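Local coordinates for protein hydroxymethyldihydropterin pyrophosphokinase-dihydropteroate synthase, putative (Plasmodium vivax, PDB 5Z79) that probably catalyses two successive steps of folate biosynthesis, pyrophosphorylation of 6-hydroxymethyl-7,8-dihydropterin and condensation of the resulting diphosphate with 4-aminobenzoate to dihydropteroate, at residues 364-378 and 446-458. Residues are numbered along the deposited sequence; the frame is centred on the assembly and turned at random.
With HH2 (6-hydroxymethylpterin-diphosphate), chain G.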
# COMPACT_ATOMS: atom_id res chain seq x y z
N MET A 364 27.03 8.80 12.21
CA MET A 364 25.89 9.18 13.02
C MET A 364 25.39 10.58 12.69
O MET A 364 24.27 10.91 12.96
CB MET A 364 26.29 9.16 14.49
CG MET A 364 26.50 7.77 15.08
SD MET A 364 27.07 7.76 16.80
CE MET A 364 25.63 8.34 17.70
N PHE A 365 26.24 11.42 12.15
CA PHE A 365 25.81 12.74 11.76
C PHE A 365 25.19 12.71 10.37
O PHE A 365 24.19 13.36 10.10
CB PHE A 365 26.98 13.70 11.79
CG PHE A 365 27.18 14.30 13.12
CD1 PHE A 365 26.30 15.23 13.59
CD2 PHE A 365 28.23 13.89 13.93
CE1 PHE A 365 26.48 15.79 14.82
CE2 PHE A 365 28.42 14.43 15.16
CZ PHE A 365 27.55 15.38 15.61
N GLU A 366 25.82 11.96 9.49
CA GLU A 366 25.28 11.62 8.20
C GLU A 366 23.87 11.01 8.33
O GLU A 366 22.95 11.40 7.63
CB GLU A 366 26.26 10.64 7.57
CG GLU A 366 25.97 10.17 6.17
CD GLU A 366 27.17 9.46 5.59
OE1 GLU A 366 27.73 8.56 6.27
OE2 GLU A 366 27.57 9.82 4.46
N MET A 367 23.70 10.08 9.25
CA MET A 367 22.42 9.37 9.35
C MET A 367 21.27 10.23 9.81
O MET A 367 20.16 10.06 9.34
CB MET A 367 22.54 8.19 10.28
CG MET A 367 22.78 6.91 9.54
SD MET A 367 22.94 5.60 10.73
CE MET A 367 22.97 4.24 9.58
N ALA A 368 21.53 11.09 10.78
CA ALA A 368 20.52 11.98 11.32
C ALA A 368 20.12 12.97 10.24
O ALA A 368 18.93 13.28 10.01
CB ALA A 368 21.08 12.71 12.51
N SER A 369 21.15 13.47 9.57
CA SER A 369 20.95 14.35 8.45
C SER A 369 20.10 13.68 7.40
O SER A 369 19.19 14.31 6.89
CB SER A 369 22.26 14.73 7.82
OG SER A 369 22.03 15.82 6.98
N ASP A 370 20.38 12.41 7.12
CA ASP A 370 19.69 11.69 6.04
C ASP A 370 18.25 11.26 6.35
O ASP A 370 17.60 10.71 5.49
CB ASP A 370 20.54 10.48 5.61
CG ASP A 370 21.77 10.88 4.75
OD1 ASP A 370 21.72 11.88 4.00
OD2 ASP A 370 22.81 10.17 4.82
N GLY A 371 17.79 11.49 7.58
CA GLY A 371 16.41 11.25 7.99
C GLY A 371 16.15 10.34 9.18
O GLY A 371 15.00 10.22 9.62
N ALA A 372 17.17 9.68 9.72
CA ALA A 372 16.95 8.70 10.85
C ALA A 372 16.55 9.40 12.12
O ALA A 372 17.29 10.27 12.57
CB ALA A 372 18.17 7.84 11.11
N SER A 373 15.40 9.01 12.68
CA SER A 373 14.91 9.56 13.97
C SER A 373 15.62 8.95 15.12
O SER A 373 15.89 9.64 16.05
CB SER A 373 13.41 9.35 14.17
OG SER A 373 12.66 10.20 13.32
N VAL A 374 15.93 7.67 15.02
CA VAL A 374 16.75 6.98 16.00
C VAL A 374 17.95 6.34 15.32
O VAL A 374 17.86 5.88 14.18
CB VAL A 374 15.96 5.86 16.74
CG1 VAL A 374 16.64 5.48 18.04
CG2 VAL A 374 14.52 6.29 17.01
N ILE A 375 19.06 6.27 16.07
CA ILE A 375 20.28 5.56 15.70
C ILE A 375 20.48 4.37 16.67
O ILE A 375 20.37 4.53 17.89
CB ILE A 375 21.49 6.50 15.82
CG1 ILE A 375 21.27 7.77 15.00
CG2 ILE A 375 22.76 5.80 15.40
CD1 ILE A 375 22.40 8.78 15.09
N ASP A 376 20.79 3.20 16.12
CA ASP A 376 20.98 1.96 16.91
C ASP A 376 22.41 1.44 16.82
O ASP A 376 22.80 0.83 15.82
CB ASP A 376 20.04 0.87 16.38
CG ASP A 376 19.90 -0.33 17.33
OD1 ASP A 376 19.29 -0.20 18.43
OD2 ASP A 376 20.38 -1.42 16.92
N ILE A 377 23.18 1.69 17.89
CA ILE A 377 24.58 1.30 17.98
C ILE A 377 24.65 -0.11 18.46
O ILE A 377 24.03 -0.43 19.46
CB ILE A 377 25.35 2.15 19.01
CG1 ILE A 377 25.78 3.48 18.39
CG2 ILE A 377 26.65 1.46 19.40
CD1 ILE A 377 24.73 4.57 18.39
N GLY A 378 25.44 -0.94 17.79
CA GLY A 378 25.58 -2.33 18.18
C GLY A 378 27.01 -2.77 18.27
O GLY A 378 27.71 -2.71 17.27
N ASP A 446 15.77 19.38 19.94
CA ASP A 446 14.76 18.64 19.16
C ASP A 446 15.40 17.97 17.92
O ASP A 446 14.94 16.92 17.48
CB ASP A 446 13.59 19.53 18.70
CG ASP A 446 12.78 20.15 19.88
OD1 ASP A 446 13.03 19.82 21.11
OD2 ASP A 446 11.87 21.00 19.52
N ALA A 447 16.46 18.55 17.37
CA ALA A 447 17.15 17.96 16.21
C ALA A 447 17.93 16.72 16.55
O ALA A 447 18.00 15.81 15.75
CB ALA A 447 18.06 18.98 15.56
N LYS A 448 18.52 16.68 17.74
CA LYS A 448 19.40 15.58 18.16
C LYS A 448 18.71 14.26 18.03
O LYS A 448 17.61 14.12 18.54
CB LYS A 448 19.78 15.77 19.63
CG LYS A 448 20.85 14.83 20.21
CD LYS A 448 20.74 14.72 21.74
CE LYS A 448 20.82 16.11 22.40
NZ LYS A 448 20.88 16.16 23.89
N PRO A 449 19.35 13.29 17.37
CA PRO A 449 18.79 11.97 17.23
C PRO A 449 18.67 11.19 18.55
O PRO A 449 19.52 11.30 19.42
CB PRO A 449 19.77 11.27 16.29
CG PRO A 449 21.03 12.00 16.43
CD PRO A 449 20.61 13.41 16.63
N ILE A 450 17.60 10.41 18.69
CA ILE A 450 17.46 9.48 19.80
C ILE A 450 18.55 8.41 19.65
O ILE A 450 18.93 8.08 18.52
CB ILE A 450 16.05 8.87 19.78
CG1 ILE A 450 15.05 9.94 20.17
CG2 ILE A 450 15.89 7.69 20.71
CD1 ILE A 450 13.65 9.57 19.76
N ILE A 451 19.09 7.88 20.75
CA ILE A 451 20.12 6.85 20.67
C ILE A 451 19.66 5.55 21.29
O ILE A 451 19.36 5.50 22.46
CB ILE A 451 21.37 7.24 21.44
CG1 ILE A 451 21.83 8.64 21.08
CG2 ILE A 451 22.46 6.22 21.16
CD1 ILE A 451 22.33 8.78 19.66
N SER A 452 19.62 4.48 20.51
CA SER A 452 19.25 3.17 21.03
C SER A 452 20.49 2.32 21.07
O SER A 452 21.31 2.41 20.16
CB SER A 452 18.17 2.52 20.14
OG SER A 452 18.02 1.12 20.36
N ILE A 453 20.65 1.51 22.10
CA ILE A 453 21.83 0.66 22.22
C ILE A 453 21.40 -0.80 22.22
O ILE A 453 20.56 -1.23 23.02
CB ILE A 453 22.69 1.00 23.44
CG1 ILE A 453 23.64 -0.13 23.80
CG2 ILE A 453 21.81 1.31 24.65
CD1 ILE A 453 24.99 0.01 23.17
N ASP A 454 22.00 -1.54 21.30
CA ASP A 454 21.63 -2.90 21.00
C ASP A 454 22.56 -3.88 21.75
O ASP A 454 23.67 -4.17 21.29
CB ASP A 454 21.71 -3.08 19.49
CG ASP A 454 21.54 -4.55 19.04
OD1 ASP A 454 21.28 -5.41 19.96
OD2 ASP A 454 21.68 -4.80 17.79
N THR A 455 22.11 -4.36 22.91
CA THR A 455 22.94 -5.19 23.79
C THR A 455 22.06 -5.89 24.77
O THR A 455 20.97 -5.41 25.02
CB THR A 455 23.96 -4.35 24.59
OG1 THR A 455 24.80 -5.20 25.40
CG2 THR A 455 23.25 -3.33 25.47
N VAL A 456 22.53 -7.00 25.31
CA VAL A 456 21.87 -7.69 26.41
C VAL A 456 22.72 -7.71 27.69
O VAL A 456 22.52 -8.57 28.56
CB VAL A 456 21.50 -9.14 26.08
CG1 VAL A 456 20.40 -9.20 25.05
CG2 VAL A 456 22.68 -9.93 25.61
N ASN A 457 23.63 -6.75 27.82
CA ASN A 457 24.66 -6.75 28.89
C ASN A 457 24.36 -5.75 30.01
O ASN A 457 24.50 -4.54 29.86
CB ASN A 457 26.01 -6.43 28.25
CG ASN A 457 27.19 -6.69 29.17
OD1 ASN A 457 27.34 -6.07 30.22
ND2 ASN A 457 28.04 -7.60 28.76
N TYR A 458 23.99 -6.26 31.17
CA TYR A 458 23.77 -5.39 32.30
C TYR A 458 24.91 -4.37 32.50
O TYR A 458 24.66 -3.17 32.59
CB TYR A 458 23.57 -6.22 33.56
CG TYR A 458 23.22 -5.40 34.78
CD1 TYR A 458 24.20 -4.86 35.58
CD2 TYR A 458 21.89 -5.16 35.13
CE1 TYR A 458 23.88 -4.10 36.67
CE2 TYR A 458 21.56 -4.41 36.23
CZ TYR A 458 22.57 -3.88 36.99
OH TYR A 458 22.26 -3.14 38.12
N1 HH2 G . 18.52 -7.34 13.83
C2 HH2 G . 19.86 -7.19 13.96
C3 HH2 G . 20.39 -6.46 15.01
N4 HH2 G . 19.61 -5.88 15.93
N5 HH2 G . 17.46 -5.42 16.76
C6 HH2 G . 16.12 -5.56 16.66
N6 HH2 G . 15.33 -4.98 17.60
N7 HH2 G . 15.53 -6.26 15.66
C8 HH2 G . 16.22 -6.87 14.69
O8 HH2 G . 15.62 -7.50 13.78
C9 HH2 G . 17.70 -6.77 14.74
C10 HH2 G . 18.28 -5.99 15.85
C11 HH2 G . 20.80 -7.77 12.93
O4 HH2 G . 21.17 -6.74 11.96
P1 HH2 G . 22.64 -6.03 11.83
O1P HH2 G . 22.86 -5.47 10.46
O2P HH2 G . 22.96 -5.15 13.03
O3P HH2 G . 23.57 -7.35 11.88
P2 HH2 G . 24.54 -7.75 13.12
O4P HH2 G . 25.17 -6.46 13.64
O5P HH2 G . 25.43 -8.75 12.42
O6P HH2 G . 23.62 -8.36 14.15
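Ser452 OG donates a hydrogen bond to Asp376 OD1 on the neighbouring strand at 2.7 Å, meeting it nearly along its C-O axis. Both side chains stand on the same face of the sheet. Each has its outer group anti to the backbone N (chi1 -166° for Asp376, 164° for Ser452), a conformation that lets OG meet OD1. OD1 also accepts from Asn474, and OD2 forms a salt bridge with Arg697. Asp376 OD2 lies 3.7 Å from Asp454 OD2, with the two carboxylate planes 29° apart. Arg697, also a long, weak ion-pair partner of Asp454, probably eases this like-charge approach. Asp454 OD2 in turn lies 3.0 Å from HH2 N4. Asp376, whose OD2 packs against Asp454 CB, is thus a second-shell neighbour of the pterin.

Strands 374-378 and 450-454 are parallel neighbours in the TIM barrel of the dihydropteroate synthase part. Ladder bonds include Ser452 N to Ile375 O and Ile377 N to Ser452 O. Toward the strand starts, Val374 CG1 meets Ile450 CG2 at 3.5 Å, on the face that carries Asp376.

The other face packs against helices. Ile375 runs alongside Pro449, its CD1 3.7 Å from the ring's CG. Ala368 CB of helix 357-369 touches that same CG. Met364 bends at chi3, and its CE meets Ile451 CD1 at 3.9 Å, the two side chains nearly perpendicular. Ile451 CG2 turns instead to Ile377 CD1, while Ile377 also touches Val398 of helix 394-418.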